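Local coordinates for SnoaL-like domain-containing protein (Burkholderia xenovorans LB400, PDB 3FGY) that is of unknown function but has the NTF2-like, SnoaL-type fold and may bind a small molecule in the pocket of its curved sheet, at residues Trp36-Glu41 / Ile117-Asp122; Ile67-Pro72 / Gly86-Arg91; Glu80-Val85 / Ile107-Ser112. All blocks are in the same frame, centred on the assembly; numbering follows the deposited sequence.

Interaction 1: residues Trp36-Glu41 / Ile117-Asp122; sequences WIIPGE and IREYID
Trp36-Ile38 and Ile117-Tyr120 run as parallel neighbours, their strand axes inclined by only 18°. As parallel pairing demands, one residue reaches two partners: Ile37 N donates to Ile117 O at 2.9 Å, and Ile37 O accepts from Glu119 N at 3.0 Å, the two bonds flanking Arg118.

Trp36 and Ile117 share one face of the sheet. With CG of Trp36 anti to the backbone N (chi1 -175°), Ile117 packs over one face of the indole: Ile117 CG2 sits over the five-membered ring, 3.8 Å from its centroid, in a CH-pi contact, while Ile117 CD1 lies over the rim near CD2 and CE3. The ring nitrogen finds its acceptor at the edge: Trp36 NE1 gives a 2.8 Å hydrogen bond to Glu119 OE2, met on its anti side, with carboxylate and indole planes 49° apart. Ile38 lies alongside Glu119 and brings CD1 near the same oxygen. On the other face, CG2 of Ile37 rests over the guanidinium of Arg118, 3.5 Å from NH1. Beyond the strands, Pro39 CG meets Ile121 CG1 at 3.9 Å.

Helix 50-64 packs on Trp36 through Leu54, Leu57 and Leu58. Glu119 OE1 hydrogen-bonds an unidentified bound molecule, probably from the crystallisation liquor, a position consistent with the pocket that NTF2-like folds form between their curved sheet and the helices.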
# COMPACT_ATOMS: atom_id res chain seq x y z
N TRP A 36 6.87 7.68 11.35
CA TRP A 36 5.99 7.78 10.19
C TRP A 36 6.86 7.85 8.95
O TRP A 36 7.58 8.84 8.70
CB TRP A 36 5.10 9.01 10.33
CG TRP A 36 4.02 9.26 9.32
CD1 TRP A 36 3.94 8.81 8.02
CD2 TRP A 36 2.87 10.09 9.52
NE1 TRP A 36 2.79 9.30 7.41
CE2 TRP A 36 2.13 10.09 8.30
CE3 TRP A 36 2.39 10.82 10.60
CZ2 TRP A 36 0.96 10.79 8.16
CZ3 TRP A 36 1.23 11.50 10.46
CH2 TRP A 36 0.53 11.50 9.25
N ILE A 37 6.77 6.79 8.15
CA ILE A 37 7.61 6.60 6.98
C ILE A 37 6.83 6.93 5.71
O ILE A 37 5.75 6.38 5.47
CB ILE A 37 8.14 5.14 6.90
CG1 ILE A 37 8.92 4.75 8.18
CG2 ILE A 37 8.95 4.93 5.64
CD1 ILE A 37 9.34 3.28 8.21
N ILE A 38 7.39 7.82 4.89
CA ILE A 38 6.79 8.27 3.66
C ILE A 38 7.79 8.02 2.54
O ILE A 38 8.90 8.56 2.57
CB ILE A 38 6.40 9.76 3.76
CG1 ILE A 38 5.43 9.98 4.94
CG2 ILE A 38 5.80 10.23 2.42
CD1 ILE A 38 4.90 11.42 5.00
N PRO A 39 7.42 7.17 1.56
CA PRO A 39 8.37 6.86 0.51
C PRO A 39 8.41 7.91 -0.60
O PRO A 39 7.60 8.86 -0.61
CB PRO A 39 7.82 5.54 -0.06
CG PRO A 39 6.36 5.68 0.03
CD PRO A 39 6.13 6.49 1.33
N GLY A 40 9.34 7.70 -1.54
CA GLY A 40 9.44 8.49 -2.76
C GLY A 40 10.43 9.65 -2.69
O GLY A 40 11.30 9.69 -1.81
N GLU A 41 10.27 10.59 -3.63
CA GLU A 41 11.12 11.79 -3.74
C GLU A 41 10.21 12.97 -3.98
O GLU A 41 9.77 13.24 -5.11
CB GLU A 41 12.11 11.63 -4.88
CG GLU A 41 13.00 10.41 -4.72
CD GLU A 41 13.99 10.27 -5.84
OE1 GLU A 41 14.06 11.14 -6.74
OE2 GLU A 41 14.71 9.25 -5.80
N ILE A 117 3.80 4.08 11.43
CA ILE A 117 3.01 4.28 10.24
C ILE A 117 3.97 4.14 9.06
O ILE A 117 5.06 4.70 9.08
CB ILE A 117 2.42 5.71 10.20
CG1 ILE A 117 1.52 5.95 11.42
CG2 ILE A 117 1.70 6.03 8.87
CD1 ILE A 117 1.20 7.39 11.64
N ARG A 118 3.56 3.41 8.04
CA ARG A 118 4.26 3.41 6.77
C ARG A 118 3.23 3.64 5.67
O ARG A 118 2.24 2.92 5.62
CB ARG A 118 4.98 2.08 6.57
CG ARG A 118 6.09 2.19 5.58
CD ARG A 118 6.66 0.87 5.09
NE ARG A 118 7.30 1.25 3.85
CZ ARG A 118 8.56 1.67 3.73
NH1 ARG A 118 9.39 1.58 4.74
NH2 ARG A 118 8.99 2.12 2.56
N GLU A 119 3.45 4.64 4.81
CA GLU A 119 2.60 4.88 3.67
C GLU A 119 3.08 4.12 2.42
O GLU A 119 4.28 4.03 2.13
CB GLU A 119 2.55 6.37 3.32
CG GLU A 119 2.21 7.30 4.44
CD GLU A 119 1.94 8.73 3.95
OE1 GLU A 119 1.87 8.95 2.70
OE2 GLU A 119 1.80 9.61 4.82
N TYR A 120 2.09 3.67 1.65
CA TYR A 120 2.28 3.07 0.35
C TYR A 120 1.43 3.93 -0.60
O TYR A 120 0.22 3.95 -0.50
CB TYR A 120 1.85 1.62 0.34
CG TYR A 120 2.61 0.75 1.32
CD1 TYR A 120 2.28 0.76 2.68
CD2 TYR A 120 3.64 -0.11 0.92
CE1 TYR A 120 2.95 -0.06 3.59
CE2 TYR A 120 4.30 -0.92 1.83
CZ TYR A 120 3.98 -0.89 3.16
OH TYR A 120 4.61 -1.71 4.10
N ILE A 121 2.11 4.65 -1.50
CA ILE A 121 1.51 5.69 -2.31
C ILE A 121 2.06 5.64 -3.74
O ILE A 121 2.99 4.89 -4.04
CB ILE A 121 1.77 7.09 -1.67
CG1 ILE A 121 3.27 7.40 -1.67
CG2 ILE A 121 1.12 7.17 -0.26
CD1 ILE A 121 3.59 8.71 -1.03
N ASP A 122 1.46 6.43 -4.63
CA ASP A 122 1.95 6.55 -6.00
C ASP A 122 3.11 7.53 -6.03
O ASP A 122 2.96 8.72 -6.31
CB ASP A 122 0.82 7.01 -6.94
CG ASP A 122 1.12 6.77 -8.40
OD1 ASP A 122 2.31 6.67 -8.78
OD2 ASP A 122 0.13 6.71 -9.19

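Interaction 2: residues Ile67-Pro72 / Gly86-Arg91; sequences ISYPEP and GFATGR
Pro70 meets Phe87 at about a right angle, the edge of the phenyl ring turned to the pyrrolidine so that Pro70 CG stands near the ring plane, 3.8 Å from Phe87 CD2. Chi1 of Phe87 (173°) sets CG beside its own carbonyl carbon, which swings the ring towards the proline. Thr89 and Ser68 lie on this same side of the hairpin, where the hydroxyl OG1 of Thr89 approaches Ser68 CB.

The other side gathers round a small residue. Ala88 CB receives the end of Ile67, whose CD1 comes to 3.7 Å, and also touches CD1 and CE1 of the Tyr69 ring, which meets it at a slant. Ile67 and Gly90 form a non-hydrogen-bonded antiparallel pair, their CA atoms 4.3 Å apart, and the glycine puts no side chain beside Ile67.

Ser68 and Thr89 form the adjoining hydrogen-bonded pair, with Ser68 N to Thr89 O at 2.8 Å and Thr89 N to Ser68 O at 2.9 Å. Past this pair the chain at Pro70, which has no N-H to give, turns away from its neighbour, and waters link the two backbones instead. One water accepts from Glu71 N at 2.9 Å and probably donates to Phe87 O; a second accepts from Phe87 N at 3.0 Å and probably donates to Glu71 O.

Arg91 forms a salt bridge with Glu66, and strand 98-110 lies along the other edge of Gly86-Arg91. Here an outermost strand, 65-78, is interrupted midway, with waters between it and its neighbour, in a long antiparallel beta hairpin of the NTF2-like sheet.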
# COMPACT_ATOMS: atom_id res chain seq x y z
N ILE A 67 -5.27 18.53 -0.17
CA ILE A 67 -5.64 17.14 -0.31
C ILE A 67 -7.10 16.93 0.09
O ILE A 67 -7.60 17.53 1.07
CB ILE A 67 -4.68 16.20 0.45
CG1 ILE A 67 -4.94 14.74 0.08
CG2 ILE A 67 -4.77 16.45 1.96
CD1 ILE A 67 -3.90 13.78 0.61
N SER A 68 -7.78 16.12 -0.70
CA SER A 68 -9.20 15.80 -0.52
C SER A 68 -9.37 14.30 -0.54
O SER A 68 -8.75 13.62 -1.35
CB SER A 68 -10.04 16.37 -1.68
OG SER A 68 -10.04 17.78 -1.70
N TYR A 69 -10.27 13.79 0.29
CA TYR A 69 -10.59 12.38 0.32
C TYR A 69 -12.07 12.28 -0.05
O TYR A 69 -12.93 12.64 0.77
CB TYR A 69 -10.32 11.83 1.74
CG TYR A 69 -8.92 12.19 2.25
CD1 TYR A 69 -7.81 11.39 1.94
CD2 TYR A 69 -8.71 13.36 2.99
CE1 TYR A 69 -6.53 11.73 2.40
CE2 TYR A 69 -7.43 13.71 3.45
CZ TYR A 69 -6.34 12.90 3.14
OH TYR A 69 -5.08 13.27 3.61
N PRO A 70 -12.38 11.92 -1.31
CA PRO A 70 -13.80 11.93 -1.73
C PRO A 70 -14.71 10.97 -0.96
O PRO A 70 -15.89 11.28 -0.77
CB PRO A 70 -13.77 11.55 -3.22
CG PRO A 70 -12.34 11.30 -3.58
CD PRO A 70 -11.46 11.57 -2.41
N GLU A 71 -14.16 9.83 -0.54
CA GLU A 71 -14.93 8.79 0.17
C GLU A 71 -14.20 8.35 1.42
O GLU A 71 -12.97 8.49 1.53
CB GLU A 71 -15.19 7.58 -0.72
CG GLU A 71 -15.97 7.83 -2.01
CD GLU A 71 -17.36 8.40 -1.79
OE1 GLU A 71 -17.99 8.11 -0.74
OE2 GLU A 71 -17.85 9.14 -2.67
N PRO A 72 -14.94 7.81 2.38
CA PRO A 72 -14.26 7.39 3.61
C PRO A 72 -13.33 6.18 3.38
O PRO A 72 -13.57 5.36 2.51
CB PRO A 72 -15.40 7.01 4.56
CG PRO A 72 -16.62 7.14 3.83
CD PRO A 72 -16.40 7.60 2.45
N GLY A 86 -7.31 3.86 1.14
CA GLY A 86 -8.08 5.01 0.69
C GLY A 86 -7.63 5.59 -0.62
O GLY A 86 -6.78 5.04 -1.31
N PHE A 87 -8.23 6.73 -0.94
CA PHE A 87 -8.01 7.39 -2.22
C PHE A 87 -8.09 8.89 -1.97
O PHE A 87 -8.94 9.35 -1.21
CB PHE A 87 -9.02 6.91 -3.26
CG PHE A 87 -8.98 7.66 -4.56
CD1 PHE A 87 -8.08 7.32 -5.56
CD2 PHE A 87 -9.83 8.72 -4.77
CE1 PHE A 87 -8.05 8.04 -6.77
CE2 PHE A 87 -9.80 9.43 -5.94
CZ PHE A 87 -8.92 9.09 -6.94
N ALA A 88 -7.16 9.63 -2.56
CA ALA A 88 -7.10 11.07 -2.44
C ALA A 88 -6.98 11.72 -3.79
O ALA A 88 -6.41 11.13 -4.72
CB ALA A 88 -5.89 11.52 -1.58
N THR A 89 -7.48 12.94 -3.87
CA THR A 89 -7.16 13.83 -4.96
C THR A 89 -6.47 15.06 -4.36
O THR A 89 -6.70 15.43 -3.20
CB THR A 89 -8.40 14.24 -5.75
OG1 THR A 89 -9.32 14.93 -4.90
CG2 THR A 89 -9.09 13.02 -6.35
N GLY A 90 -5.56 15.67 -5.10
CA GLY A 90 -4.85 16.80 -4.57
C GLY A 90 -4.28 17.76 -5.58
O GLY A 90 -4.33 17.53 -6.79
N ARG A 91 -3.73 18.84 -5.05
CA ARG A 91 -3.04 19.83 -5.84
C ARG A 91 -1.84 20.35 -5.07
O ARG A 91 -1.92 20.62 -3.87
CB ARG A 91 -3.98 20.96 -6.21
CG ARG A 91 -3.36 21.97 -7.16
CD ARG A 91 -4.46 22.82 -7.79
NE ARG A 91 -5.09 23.69 -6.79
CZ ARG A 91 -6.15 24.49 -7.02
NH1 ARG A 91 -6.72 24.59 -8.21
NH2 ARG A 91 -6.63 25.23 -6.02
O HOH W 1 -11.70 8.52 -1.32
O HOH W 2 -10.32 7.22 1.11

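Interaction 3: residues Glu80-Val85 / Ile107-Ser112; sequences ERVLVV and ITVRKS
Arg110 grips Glu80 side-on with two nitrogens, one for each carboxylate oxygen. Arg110 NE bonds to Glu80 OE1 at 3.0 Å, in the guanidinium plane but from above that of the carboxylate; Arg110 NH2 meets Glu80 OE2 on its syn side at 2.9 Å. The two planes are 58° apart, so the salt bridge is bidentate without being coplanar. Glu80 has CG between its backbone N and carbonyl carbon (chi1 74°), and from there an extended chain carries the carboxylate across to Arg110.

Next to it, Arg81 folds back at chi2 and chi3 and brings NH1 to 2.9 Å from Thr108 OG1, a hydrogen bond tilted out of the guanidinium plane. Its stronger partner is Glu74 of the second subunit, which takes a salt bridge from NE, so one guanidinium serves both the hairpin and the dimer interface.

Behind these side chains the backbones form an antiparallel beta hairpin, strands 81-92 and 98-110, flanked by strand 65-78 on one side and 113-120 on the other in the curved NTF2-like sheet. Val82 and Ile107 are its hydrogen-bonded pair, each N 2.9 Å from the other's O, and Arg81 with Thr108 is the adjoining non-hydrogen-bonded pair. Past it, Val109 N reaches Glu80 O at 2.9 Å, beyond the strand proper of the first segment.

Thr108 CG2 lies over one face of the Arg110 guanidinium, toward its rim, and 3.6 Å from Glu80 CD. On the opposite face of the sheet, Val82, Val84, Ile107 and Val109 form an apolar surface; Val84 CG2 and Ile107 CD1 approach to 4.1 Å, and Val11 of helix 5-20 packs on Ile107 and Val109. Leu83, on the Arg81 side, packs against Leu83 of the second subunit.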
# COMPACT_ATOMS: atom_id res chain seq x y z
N GLU A 80 -2.14 -6.29 16.18
CA GLU A 80 -1.78 -4.92 16.54
C GLU A 80 -1.77 -4.00 15.32
O GLU A 80 -1.36 -2.85 15.41
CB GLU A 80 -0.42 -4.88 17.27
CG GLU A 80 0.81 -5.10 16.39
CD GLU A 80 2.11 -5.18 17.20
OE1 GLU A 80 2.06 -5.05 18.44
OE2 GLU A 80 3.17 -5.39 16.58
N ARG A 81 -2.22 -4.51 14.18
CA ARG A 81 -2.13 -3.79 12.92
C ARG A 81 -3.48 -3.26 12.45
O ARG A 81 -4.48 -3.94 12.59
CB ARG A 81 -1.53 -4.73 11.86
CG ARG A 81 -0.17 -5.31 12.27
CD ARG A 81 0.95 -4.34 11.96
NE ARG A 81 1.41 -4.42 10.57
CZ ARG A 81 2.04 -3.43 9.93
NH1 ARG A 81 2.25 -2.26 10.50
NH2 ARG A 81 2.43 -3.60 8.68
N VAL A 82 -3.47 -2.04 11.92
CA VAL A 82 -4.61 -1.45 11.25
C VAL A 82 -4.08 -0.90 9.93
O VAL A 82 -3.20 -0.05 9.91
CB VAL A 82 -5.24 -0.30 12.08
CG1 VAL A 82 -6.45 0.25 11.39
CG2 VAL A 82 -5.64 -0.80 13.46
N LEU A 83 -4.55 -1.46 8.82
CA LEU A 83 -4.22 -0.94 7.52
C LEU A 83 -5.40 -0.13 7.04
O LEU A 83 -6.55 -0.60 7.04
CB LEU A 83 -3.85 -2.07 6.57
CG LEU A 83 -2.36 -2.40 6.59
CD1 LEU A 83 -1.83 -2.82 7.97
CD2 LEU A 83 -2.05 -3.45 5.49
N VAL A 84 -5.13 1.12 6.66
CA VAL A 84 -6.13 2.05 6.20
C VAL A 84 -5.97 2.19 4.68
O VAL A 84 -4.89 2.56 4.21
CB VAL A 84 -6.00 3.43 6.90
CG1 VAL A 84 -7.18 4.30 6.52
CG2 VAL A 84 -5.93 3.26 8.44
N VAL A 85 -7.04 1.90 3.94
CA VAL A 85 -7.02 1.85 2.49
C VAL A 85 -7.89 2.98 1.96
O VAL A 85 -9.06 3.08 2.31
CB VAL A 85 -7.57 0.50 1.96
CG1 VAL A 85 -7.43 0.43 0.44
CG2 VAL A 85 -6.79 -0.66 2.66
N ILE A 107 -0.46 0.74 9.82
CA ILE A 107 -0.30 1.29 11.17
C ILE A 107 -0.16 0.16 12.19
O ILE A 107 -0.84 -0.87 12.09
CB ILE A 107 -1.46 2.25 11.52
CG1 ILE A 107 -1.55 3.37 10.47
CG2 ILE A 107 -1.27 2.83 12.91
CD1 ILE A 107 -2.69 4.31 10.66
N THR A 108 0.72 0.38 13.16
CA THR A 108 0.86 -0.49 14.33
C THR A 108 0.45 0.32 15.56
O THR A 108 0.90 1.46 15.73
CB THR A 108 2.30 -1.00 14.49
OG1 THR A 108 2.71 -1.68 13.30
CG2 THR A 108 2.41 -1.94 15.71
N VAL A 109 -0.44 -0.26 16.36
CA VAL A 109 -0.91 0.35 17.59
C VAL A 109 -0.45 -0.54 18.74
O VAL A 109 -0.65 -1.76 18.69
CB VAL A 109 -2.43 0.41 17.64
CG1 VAL A 109 -2.91 1.02 19.00
CG2 VAL A 109 -2.98 1.15 16.41
N ARG A 110 0.17 0.09 19.74
CA ARG A 110 0.59 -0.59 20.97
C ARG A 110 0.31 0.31 22.16
O ARG A 110 0.50 1.52 22.09
CB ARG A 110 2.09 -0.89 20.93
CG ARG A 110 2.47 -1.94 19.93
CD ARG A 110 3.98 -2.06 19.81
NE ARG A 110 4.34 -3.14 18.90
CZ ARG A 110 5.47 -3.20 18.22
NH1 ARG A 110 6.40 -2.25 18.34
NH2 ARG A 110 5.70 -4.22 17.40
N LYS A 111 -0.16 -0.29 23.26
CA LYS A 111 -0.46 0.48 24.48
C LYS A 111 -1.39 1.65 24.16
O LYS A 111 -1.22 2.76 24.68
CB LYS A 111 0.84 0.99 25.13
CG LYS A 111 1.92 -0.08 25.39
CD LYS A 111 1.85 -0.63 26.80
N SER A 112 -2.33 1.41 23.25
CA SER A 112 -3.37 2.38 22.92
C SER A 112 -2.85 3.64 22.21
O SER A 112 -3.56 4.65 22.13
CB SER A 112 -4.17 2.74 24.18
OG SER A 112 -4.60 1.56 24.84

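In the fold
Followed from the N terminus, the chain enters interaction 1 at residues 36-41 and leaves it only at 117-122, so this parallel pairing closes the longest loop and holds the other two contacts within it. Interaction 2 closes a short hairpin between 67-72 and 86-91. Interaction 3 begins at 80-85, before that hairpin is complete, and ends at 107-112; the two therefore cross, sharing strand 81-92, which pairs with 65-78 along one edge and 98-110 along the other. Interactions 1 and 3 meet through Ile117 CG1 and Ile107 CG1, 4.1 Å apart, on neighbouring strands. Interactions 1 and 3 also touch the second subunit; the three contacts together involve five strands of one sheet.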